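Thermospermine synthase (Medicago truncatula, PDB 6BQ4) probably transfers an aminopropyl group from decarboxylated S-adenosylmethionine to spermidine, giving thermospermine and S-methyl-5'-thioadenosine. Local coordinates at residues 128-133 and 155-160; 54-59 and 132-137. All blocks are in the same frame, centred on the assembly; numbering follows the deposited sequence.

How the interactions relate
Interaction 1 and interaction 2 follow one another along the chain and share D132 and I133: the strand of 128-133 leads into the turn before helix 135-144. Their centres lie about 15 Å apart, and both reach the bound adenosine. D132 grips the ribose from the C-terminal side of the strand, its OD1 2.5 Å from O2' of the adenosine. From interaction 2, Q57 approaches the same hydroxyl, NE2 to O2' 3.4 Å, a weak bond. Interaction 1 thus builds the sheet edge that delivers the carboxylate, while interaction 2 brings a loop next to strand 58-64 against that ribose. D163 and A164, just after the strand containing 157-160, also hydrogen-bond the nucleoside.

Interaction 1. Residues 128-133 and 155-160; sequences VVMCDI and SRLEVV. With ADN (adenosine), chain C.
A chi1 of 179° swings CG1 of V129 away from its own backbone N and up to CG2 of V160 at 4.0 Å, the two side chains meeting aslant. In V160, chi1 166° puts CG1 toward C131 SG on the same face and leaves CG2, anti to the carbonyl carbon, facing V129 CG1. On the other face V128, M130, L157 and V159 gather; here the CD1 branch of L157 comes back over the neighbouring strand, 4.0 Å from V128 CG1 and equally close to M130 CB. Between these two layers the strands run parallel, joined by a ladder of backbone bonds. V160 N to M130 O, at 2.8 Å, is almost straight, whereas D132 N to V160 O, 3.1 Å at the far end, is bent to 139° at the hydrogen. There the chain reaches D132, whose carboxylate turns away from its neighbour and takes both ribose hydroxyls of adenosine, O2' on OD1 at 2.5 Å and O3' on OD2 at 2.7 Å. G111 N also donates to OD2, and D134 N to OD1, so each carboxylate oxygen has two donors and the group is fixed in rotation. An acidic residue at the C-terminal side of the second strand of a parallel sheet, binding the ribose hydroxyls, is the hallmark of the Rossmann-like AdoMet-dependent transferase fold.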
ATOM      1  N   VAL A 128     -10.947  26.213  34.525  1.00 40.73           N
ATOM      2  CA  VAL A 128     -10.902  25.881  33.101  1.00 39.71           C
ATOM      3  C   VAL A 128     -12.316  25.516  32.598  1.00 38.42           C
ATOM      4  O   VAL A 128     -12.914  24.496  33.037  1.00 38.15           O
ATOM      5  CB  VAL A 128      -9.922  24.710  32.803  1.00 39.81           C
ATOM      6  CG1 VAL A 128      -9.836  24.439  31.295  1.00 40.40           C
ATOM      7  CG2 VAL A 128      -8.522  24.956  33.399  1.00 39.95           C
ATOM      8  N   VAL A 129     -12.826  26.303  31.647  1.00 37.14           N
ATOM      9  CA  VAL A 129     -14.011  25.935  30.885  1.00 37.14           C
ATOM     10  C   VAL A 129     -13.615  25.318  29.553  1.00 40.08           C
ATOM     11  O   VAL A 129     -12.844  25.945  28.818  1.00 40.14           O
ATOM     12  CB  VAL A 129     -14.879  27.159  30.588  1.00 37.20           C
ATOM     13  CG1 VAL A 129     -16.118  26.792  29.765  1.00 36.10           C
ATOM     14  CG2 VAL A 129     -15.283  27.830  31.902  1.00 37.56           C
ATOM     15  N   MET A 130     -14.090  24.094  29.267  1.00 39.60           N
ATOM     16  CA  MET A 130     -13.951  23.440  27.941  1.00 42.24           C
ATOM     17  C   MET A 130     -15.291  23.517  27.249  1.00 41.70           C
ATOM     18  O   MET A 130     -16.281  22.871  27.700  1.00 41.68           O
ATOM     19  CB  MET A 130     -13.552  21.971  28.075  1.00 44.45           C
ATOM     20  CG  MET A 130     -13.515  21.100  26.794  1.00 46.86           C
ATOM     21  SD  MET A 130     -13.682  19.344  27.241  1.00 54.32           S
ATOM     22  CE  MET A 130     -12.311  19.206  28.367  1.00 51.54           C
ATOM     23  N   CYS A 131     -15.339  24.293  26.181  1.00 40.08           N
ATOM     24  CA  CYS A 131     -16.586  24.474  25.422  1.00 41.21           C
ATOM     25  C   CYS A 131     -16.524  23.839  24.059  1.00 41.13           C
ATOM     26  O   CYS A 131     -16.019  24.465  23.108  1.00 42.23           O
ATOM     27  CB  CYS A 131     -16.931  25.941  25.265  1.00 41.39           C
ATOM     28  SG  CYS A 131     -18.486  26.205  24.370  1.00 42.50           S
ATOM     29  N   ASP A 132     -16.967  22.576  23.983  1.00 41.64           N
ATOM     30  CA  ASP A 132     -16.936  21.762  22.738  1.00 41.79           C
ATOM     31  C   ASP A 132     -18.359  21.509  22.281  1.00 42.63           C
ATOM     32  O   ASP A 132     -19.208  21.136  23.085  1.00 42.19           O
ATOM     33  CB  ASP A 132     -16.231  20.417  22.970  1.00 41.99           C
ATOM     34  CG  ASP A 132     -15.684  19.814  21.673  1.00 42.37           C
ATOM     35  OD1 ASP A 132     -16.507  19.447  20.800  1.00 41.67           O
ATOM     36  OD2 ASP A 132     -14.440  19.740  21.523  1.00 38.73           O
ATOM     37  N   ILE A 133     -18.593  21.677  20.998  1.00 42.32           N
ATOM     38  CA  ILE A 133     -19.909  21.534  20.415  1.00 44.13           C
ATOM     39  C   ILE A 133     -20.422  20.081  20.342  1.00 46.70           C
ATOM     40  O   ILE A 133     -21.634  19.837  20.158  1.00 45.47           O
ATOM     41  CB  ILE A 133     -19.918  22.165  19.010  1.00 44.53           C
ATOM     42  CG1 ILE A 133     -21.344  22.435  18.547  1.00 45.12           C
ATOM     43  CG2 ILE A 133     -19.151  21.322  17.998  1.00 44.72           C
ATOM     44  CD1 ILE A 133     -21.409  22.968  17.130  1.00 46.58           C
ATOM     45  N   SER A 155     -11.759  19.199  39.622  1.00 46.77           N
ATOM     46  CA  SER A 155     -12.898  20.021  39.990  1.00 47.12           C
ATOM     47  C   SER A 155     -12.736  21.457  39.461  1.00 45.84           C
ATOM     48  O   SER A 155     -13.709  22.183  39.428  1.00 46.95           O
ATOM     49  CB  SER A 155     -13.119  19.983  41.519  1.00 49.09           C
ATOM     50  OG  SER A 155     -11.952  20.466  42.153  1.00 50.25           O
ATOM     51  N   ARG A 156     -11.541  21.848  38.984  1.00 45.62           N
ATOM     52  CA  ARG A 156     -11.380  23.148  38.285  1.00 43.63           C
ATOM     53  C   ARG A 156     -12.018  23.257  36.913  1.00 42.19           C
ATOM     54  O   ARG A 156     -12.202  24.374  36.390  1.00 40.18           O
ATOM     55  CB  ARG A 156      -9.901  23.494  38.178  1.00 43.36           C
ATOM     56  CG  ARG A 156      -9.347  23.827  39.548  1.00 43.60           C
ATOM     57  CD  ARG A 156      -7.877  24.068  39.518  1.00 43.65           C
ATOM     58  NE  ARG A 156      -7.179  22.844  39.168  1.00 43.22           N
ATOM     59  CZ  ARG A 156      -5.922  22.792  38.724  1.00 42.32           C
ATOM     60  NH1 ARG A 156      -5.207  23.915  38.581  1.00 41.58           N
ATOM     61  NH2 ARG A 156      -5.367  21.617  38.439  1.00 44.13           N
ATOM     62  N   LEU A 157     -12.338  22.101  36.337  1.00 44.09           N
ATOM     63  CA  LEU A 157     -12.819  21.986  34.947  1.00 44.52           C
ATOM     64  C   LEU A 157     -14.329  21.993  34.889  1.00 43.70           C
ATOM     65  O   LEU A 157     -14.983  21.234  35.583  1.00 44.76           O
ATOM     66  CB  LEU A 157     -12.328  20.683  34.328  1.00 44.61           C
ATOM     67  CG  LEU A 157     -12.718  20.263  32.896  1.00 43.75           C
ATOM     68  CD1 LEU A 157     -12.274  21.299  31.855  1.00 43.42           C
ATOM     69  CD2 LEU A 157     -12.031  18.917  32.653  1.00 44.38           C
ATOM     70  N   GLU A 158     -14.866  22.858  34.071  1.00 43.88           N
ATOM     71  CA  GLU A 158     -16.268  22.834  33.731  1.00 47.10           C
ATOM     72  C   GLU A 158     -16.345  22.477  32.246  1.00 45.79           C
ATOM     73  O   GLU A 158     -15.704  23.127  31.408  1.00 43.51           O
ATOM     74  CB  GLU A 158     -16.886  24.204  34.008  1.00 52.47           C
ATOM     75  CG  GLU A 158     -18.348  24.348  33.594  1.00 56.81           C
ATOM     76  CD  GLU A 158     -18.930  25.730  33.931  1.00 62.89           C
ATOM     77  OE1 GLU A 158     -18.266  26.517  34.684  1.00 63.95           O
ATOM     78  OE2 GLU A 158     -20.041  26.039  33.421  1.00 65.82           O
ATOM     79  N   VAL A 159     -17.115  21.435  31.929  1.00 43.60           N
ATOM     80  CA  VAL A 159     -17.400  21.084  30.540  1.00 43.51           C
ATOM     81  C   VAL A 159     -18.707  21.713  30.114  1.00 42.90           C
ATOM     82  O   VAL A 159     -19.714  21.520  30.753  1.00 42.24           O
ATOM     83  CB  VAL A 159     -17.485  19.576  30.320  1.00 42.91           C
ATOM     84  CG1 VAL A 159     -17.797  19.259  28.851  1.00 43.31           C
ATOM     85  CG2 VAL A 159     -16.187  18.922  30.788  1.00 44.87           C
ATOM     86  N   VAL A 160     -18.677  22.452  29.044  1.00 41.14           N
ATOM     87  CA  VAL A 160     -19.880  23.030  28.462  1.00 45.07           C
ATOM     88  C   VAL A 160     -20.010  22.489  27.041  1.00 47.39           C
ATOM     89  O   VAL A 160     -19.001  22.489  26.268  1.00 45.07           O
ATOM     90  CB  VAL A 160     -19.757  24.567  28.393  1.00 45.07           C
ATOM     91  CG1 VAL A 160     -20.838  25.161  27.485  1.00 47.32           C
ATOM     92  CG2 VAL A 160     -19.813  25.170  29.788  1.00 45.11           C
TER
HETATM   93  O5' ADN C 401     -12.280  19.865  15.866  1.00 45.93           O
HETATM   94  C5' ADN C 401     -11.670  19.951  17.123  1.00 41.42           C
HETATM   95  C4' ADN C 401     -12.751  20.079  18.162  1.00 43.12           C
HETATM   96  O4' ADN C 401     -13.491  21.255  17.966  1.00 40.99           O
HETATM   97  C3' ADN C 401     -13.738  18.956  18.052  1.00 41.36           C
HETATM   98  O3' ADN C 401     -13.759  18.336  19.311  1.00 44.15           O
HETATM   99  C2' ADN C 401     -15.030  19.650  17.720  1.00 41.06           C
HETATM  100  O2' ADN C 401     -16.105  19.035  18.353  1.00 43.13           O
HETATM  101  C1' ADN C 401     -14.824  21.024  18.272  1.00 41.17           C
HETATM  102  N9  ADN C 401     -15.613  22.064  17.616  1.00 38.68           N
HETATM  103  C8  ADN C 401     -15.898  22.203  16.340  1.00 39.71           C
HETATM  104  N7  ADN C 401     -16.639  23.284  16.115  1.00 40.22           N
HETATM  105  C5  ADN C 401     -16.813  23.864  17.280  1.00 38.97           C
HETATM  106  C6  ADN C 401     -17.501  25.035  17.794  1.00 40.23           C
HETATM  107  N6  ADN C 401     -18.143  25.843  16.966  1.00 41.08           N
HETATM  108  N1  ADN C 401     -17.462  25.275  19.100  1.00 38.79           N
HETATM  109  C2  ADN C 401     -16.824  24.488  19.938  1.00 40.63           C
HETATM  110  N3  ADN C 401     -16.175  23.409  19.547  1.00 35.63           N
HETATM  111  C4  ADN C 401     -16.142  23.054  18.265  1.00 38.08           C

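Interaction 2. Residues 54-59 and 132-137; sequences SQYQDI and DIDEEV. With ADN (adenosine), chain C.
S54 and Q57 close on one oxygen of D134, and this is the tight part of the contact. S54 OG donates to D134 OD2 at 2.6 Å from the syn side, 30° out of the carboxylate plane. Q57 NE2 reaches the anti lone pair of that oxygen at 2.9 Å, nearly straight at 175°, amide and carboxylate almost coplanar. The loop holds S54 OG, which in turn accepts from Y56 N, an ST turn, and from Q57 N, an ST motif; a bend at chi2 (-141°) of Q57 brings NE2 in. The other oxygen, D134 OD1, caps the helix with weak bonds from E136 N and V137 N. With an alanine here in place of D134, S54 OG and Q57 NE2 would probably lose their shared acceptor, and the first turn of the helix its side-chain cap. Next to this, I133 lies across the Y56 ring, CD1 3.7 Å from CZ, while its CG2 lies over one face of the adenine, 3.5 Å from C4 of adenosine. Two places are looser: at one end a water bridges Y56 OH and I133 O; at the other the exposed E136 rests CB on S54 CB at 3.6 Å while its carboxylate leads away. On the buried side I59 CD1 meets V137 CG2, and I59 continues onto L71 and L73 of strand 70-73 and F140 of helix 135-144, so that I59 joins the N-terminal antiparallel sheet to the start of that helix.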
ATOM      1  N   SER A  54     -21.349  10.892  16.082  1.00 45.76           N
ATOM      2  CA  SER A  54     -22.195  12.004  16.542  1.00 47.31           C
ATOM      3  C   SER A  54     -22.858  12.636  15.332  1.00 49.28           C
ATOM      4  O   SER A  54     -22.500  12.301  14.194  1.00 49.73           O
ATOM      5  CB  SER A  54     -21.348  13.087  17.234  1.00 46.51           C
ATOM      6  OG  SER A  54     -20.617  13.883  16.282  1.00 44.14           O
ATOM      7  N   GLN A  55     -23.726  13.620  15.557  1.00 50.16           N
ATOM      8  CA  GLN A  55     -24.255  14.410  14.434  1.00 54.33           C
ATOM      9  C   GLN A  55     -23.167  15.125  13.628  1.00 53.13           C
ATOM     10  O   GLN A  55     -23.389  15.463  12.489  1.00 54.79           O
ATOM     11  CB  GLN A  55     -25.339  15.402  14.877  1.00 55.99           C
ATOM     12  CG  GLN A  55     -24.903  16.469  15.869  1.00 60.48           C
ATOM     13  CD  GLN A  55     -26.068  17.312  16.363  1.00 62.71           C
ATOM     14  OE1 GLN A  55     -26.638  17.035  17.420  1.00 69.75           O
ATOM     15  NE2 GLN A  55     -26.444  18.319  15.592  1.00 64.78           N
ATOM     16  N   TYR A  56     -21.986  15.319  14.203  1.00 53.44           N
ATOM     17  CA  TYR A  56     -20.943  16.122  13.581  1.00 54.53           C
ATOM     18  C   TYR A  56     -19.848  15.308  12.903  1.00 56.27           C
ATOM     19  O   TYR A  56     -19.269  15.796  11.944  1.00 57.81           O
ATOM     20  CB  TYR A  56     -20.320  17.080  14.594  1.00 53.84           C
ATOM     21  CG  TYR A  56     -21.309  18.019  15.260  1.00 56.16           C
ATOM     22  CD1 TYR A  56     -21.881  19.099  14.553  1.00 58.62           C
ATOM     23  CD2 TYR A  56     -21.685  17.830  16.585  1.00 56.41           C
ATOM     24  CE1 TYR A  56     -22.779  19.967  15.165  1.00 60.22           C
ATOM     25  CE2 TYR A  56     -22.593  18.685  17.207  1.00 60.66           C
ATOM     26  CZ  TYR A  56     -23.135  19.750  16.497  1.00 60.80           C
ATOM     27  OH  TYR A  56     -24.022  20.569  17.145  1.00 64.48           O
ATOM     28  N   GLN A  57     -19.545  14.101  13.388  1.00 53.31           N
ATOM     29  CA  GLN A  57     -18.377  13.388  12.875  1.00 54.21           C
ATOM     30  C   GLN A  57     -18.332  11.906  13.283  1.00 50.89           C
ATOM     31  O   GLN A  57     -18.980  11.469  14.212  1.00 50.27           O
ATOM     32  CB  GLN A  57     -17.049  14.154  13.254  1.00 56.81           C
ATOM     33  CG  GLN A  57     -16.878  14.486  14.750  1.00 55.51           C
ATOM     34  CD  GLN A  57     -16.253  15.859  15.051  1.00 57.32           C
ATOM     35  OE1 GLN A  57     -15.342  16.317  14.343  1.00 54.06           O
ATOM     36  NE2 GLN A  57     -16.734  16.517  16.151  1.00 55.32           N
ATOM     37  N   ASP A  58     -17.625  11.124  12.496  1.00 49.57           N
ATOM     38  CA  ASP A  58     -17.257   9.766  12.887  1.00 51.67           C
ATOM     39  C   ASP A  58     -16.087   9.839  13.822  1.00 47.29           C
ATOM     40  O   ASP A  58     -15.275  10.749  13.694  1.00 43.79           O
ATOM     41  CB  ASP A  58     -16.852   8.923  11.675  1.00 57.08           C
ATOM     42  CG  ASP A  58     -17.819   7.823  11.404  1.00 64.69           C
ATOM     43  OD1 ASP A  58     -18.994   7.939  11.846  1.00 70.64           O
ATOM     44  OD2 ASP A  58     -17.415   6.832  10.754  1.00 70.31           O
ATOM     45  N   ILE A  59     -15.996   8.868  14.726  1.00 45.23           N
ATOM     46  CA  ILE A  59     -15.003   8.875  15.778  1.00 45.61           C
ATOM     47  C   ILE A  59     -14.389   7.520  15.823  1.00 44.18           C
ATOM     48  O   ILE A  59     -15.122   6.528  15.859  1.00 45.18           O
ATOM     49  CB  ILE A  59     -15.615   9.120  17.154  1.00 47.46           C
ATOM     50  CG1 ILE A  59     -16.469  10.379  17.136  1.00 49.85           C
ATOM     51  CG2 ILE A  59     -14.524   9.276  18.188  1.00 47.83           C
ATOM     52  CD1 ILE A  59     -17.239  10.624  18.423  1.00 52.04           C
ATOM     53  N   ASP A 132     -16.967  22.576  23.983  1.00 41.64           N
ATOM     54  CA  ASP A 132     -16.936  21.762  22.738  1.00 41.79           C
ATOM     55  C   ASP A 132     -18.359  21.509  22.281  1.00 42.63           C
ATOM     56  O   ASP A 132     -19.208  21.136  23.085  1.00 42.19           O
ATOM     57  CB  ASP A 132     -16.231  20.417  22.970  1.00 41.99           C
ATOM     58  CG  ASP A 132     -15.684  19.814  21.673  1.00 42.37           C
ATOM     59  OD1 ASP A 132     -16.507  19.447  20.800  1.00 41.67           O
ATOM     60  OD2 ASP A 132     -14.440  19.740  21.523  1.00 38.73           O
ATOM     61  N   ILE A 133     -18.593  21.677  20.998  1.00 42.32           N
ATOM     62  CA  ILE A 133     -19.909  21.534  20.415  1.00 44.13           C
ATOM     63  C   ILE A 133     -20.422  20.081  20.342  1.00 46.70           C
ATOM     64  O   ILE A 133     -21.634  19.837  20.158  1.00 45.47           O
ATOM     65  CB  ILE A 133     -19.918  22.165  19.010  1.00 44.53           C
ATOM     66  CG1 ILE A 133     -21.344  22.435  18.547  1.00 45.12           C
ATOM     67  CG2 ILE A 133     -19.151  21.322  17.998  1.00 44.72           C
ATOM     68  CD1 ILE A 133     -21.409  22.968  17.130  1.00 46.58           C
ATOM     69  N   ASP A 134     -19.513  19.108  20.480  1.00 45.06           N
ATOM     70  CA  ASP A 134     -19.862  17.701  20.308  1.00 42.38           C
ATOM     71  C   ASP A 134     -19.732  16.862  21.572  1.00 41.58           C
ATOM     72  O   ASP A 134     -18.643  16.376  21.929  1.00 37.87           O
ATOM     73  CB  ASP A 134     -18.973  17.153  19.188  1.00 42.82           C
ATOM     74  CG  ASP A 134     -19.400  15.769  18.693  1.00 42.72           C
ATOM     75  OD1 ASP A 134     -20.175  15.072  19.425  1.00 43.16           O
ATOM     76  OD2 ASP A 134     -18.955  15.394  17.589  1.00 42.14           O
ATOM     77  N   GLU A 135     -20.855  16.625  22.238  1.00 40.81           N
ATOM     78  CA  GLU A 135     -20.836  15.847  23.482  1.00 42.31           C
ATOM     79  C   GLU A 135     -20.282  14.436  23.338  1.00 40.15           C
ATOM     80  O   GLU A 135     -19.642  13.882  24.265  1.00 41.15           O
ATOM     81  CB  GLU A 135     -22.242  15.801  24.109  1.00 43.97           C
ATOM     82  CG  GLU A 135     -22.201  15.395  25.548  1.00 47.78           C
ATOM     83  CD  GLU A 135     -23.568  15.461  26.227  1.00 52.79           C
ATOM     84  OE1 GLU A 135     -24.622  15.383  25.503  1.00 54.77           O
ATOM     85  OE2 GLU A 135     -23.588  15.600  27.477  1.00 54.94           O
ATOM     86  N   GLU A 136     -20.553  13.833  22.200  1.00 42.47           N
ATOM     87  CA  GLU A 136     -20.043  12.509  21.895  1.00 44.52           C
ATOM     88  C   GLU A 136     -18.537  12.438  21.815  1.00 43.23           C
ATOM     89  O   GLU A 136     -17.941  11.420  22.213  1.00 42.63           O
ATOM     90  CB  GLU A 136     -20.622  11.988  20.585  1.00 47.52           C
ATOM     91  CG  GLU A 136     -22.135  11.770  20.593  1.00 50.28           C
ATOM     92  CD  GLU A 136     -22.618  10.784  21.671  1.00 52.91           C
ATOM     93  OE1 GLU A 136     -21.784  10.038  22.252  1.00 53.72           O
ATOM     94  OE2 GLU A 136     -23.822  10.744  21.920  1.00 57.12           O
ATOM     95  N   VAL A 137     -17.909  13.483  21.291  1.00 42.16           N
ATOM     96  CA  VAL A 137     -16.449  13.491  21.294  1.00 41.31           C
ATOM     97  C   VAL A 137     -15.928  13.531  22.713  1.00 39.98           C
ATOM     98  O   VAL A 137     -14.996  12.764  23.076  1.00 38.98           O
ATOM     99  CB  VAL A 137     -15.857  14.613  20.428  1.00 43.50           C
ATOM    100  CG1 VAL A 137     -14.354  14.758  20.654  1.00 42.77           C
ATOM    101  CG2 VAL A 137     -16.138  14.339  18.942  1.00 43.72           C
TER
HETATM  102  O5' ADN C 401     -12.280  19.865  15.866  1.00 45.93           O
HETATM  103  C5' ADN C 401     -11.670  19.951  17.123  1.00 41.42           C
HETATM  104  C4' ADN C 401     -12.751  20.079  18.162  1.00 43.12           C
HETATM  105  O4' ADN C 401     -13.491  21.255  17.966  1.00 40.99           O
HETATM  106  C3' ADN C 401     -13.738  18.956  18.052  1.00 41.36           C
HETATM  107  O3' ADN C 401     -13.759  18.336  19.311  1.00 44.15           O
HETATM  108  C2' ADN C 401     -15.030  19.650  17.720  1.00 41.06           C
HETATM  109  O2' ADN C 401     -16.105  19.035  18.353  1.00 43.13           O
HETATM  110  C1' ADN C 401     -14.824  21.024  18.272  1.00 41.17           C
HETATM  111  N9  ADN C 401     -15.613  22.064  17.616  1.00 38.68           N
HETATM  112  C8  ADN C 401     -15.898  22.203  16.340  1.00 39.71           C
HETATM  113  N7  ADN C 401     -16.639  23.284  16.115  1.00 40.22           N
HETATM  114  C5  ADN C 401     -16.813  23.864  17.280  1.00 38.97           C
HETATM  115  C6  ADN C 401     -17.501  25.035  17.794  1.00 40.23           C
HETATM  116  N6  ADN C 401     -18.143  25.843  16.966  1.00 41.08           N
HETATM  117  N1  ADN C 401     -17.462  25.275  19.100  1.00 38.79           N
HETATM  118  C2  ADN C 401     -16.824  24.488  19.938  1.00 40.63           C
HETATM  119  N3  ADN C 401     -16.175  23.409  19.547  1.00 35.63           N
HETATM  120  C4  ADN C 401     -16.142  23.054  18.265  1.00 38.08           C
HETATM  121  O   HOH W   1     -23.886  21.438  20.153  1.00 58.32           O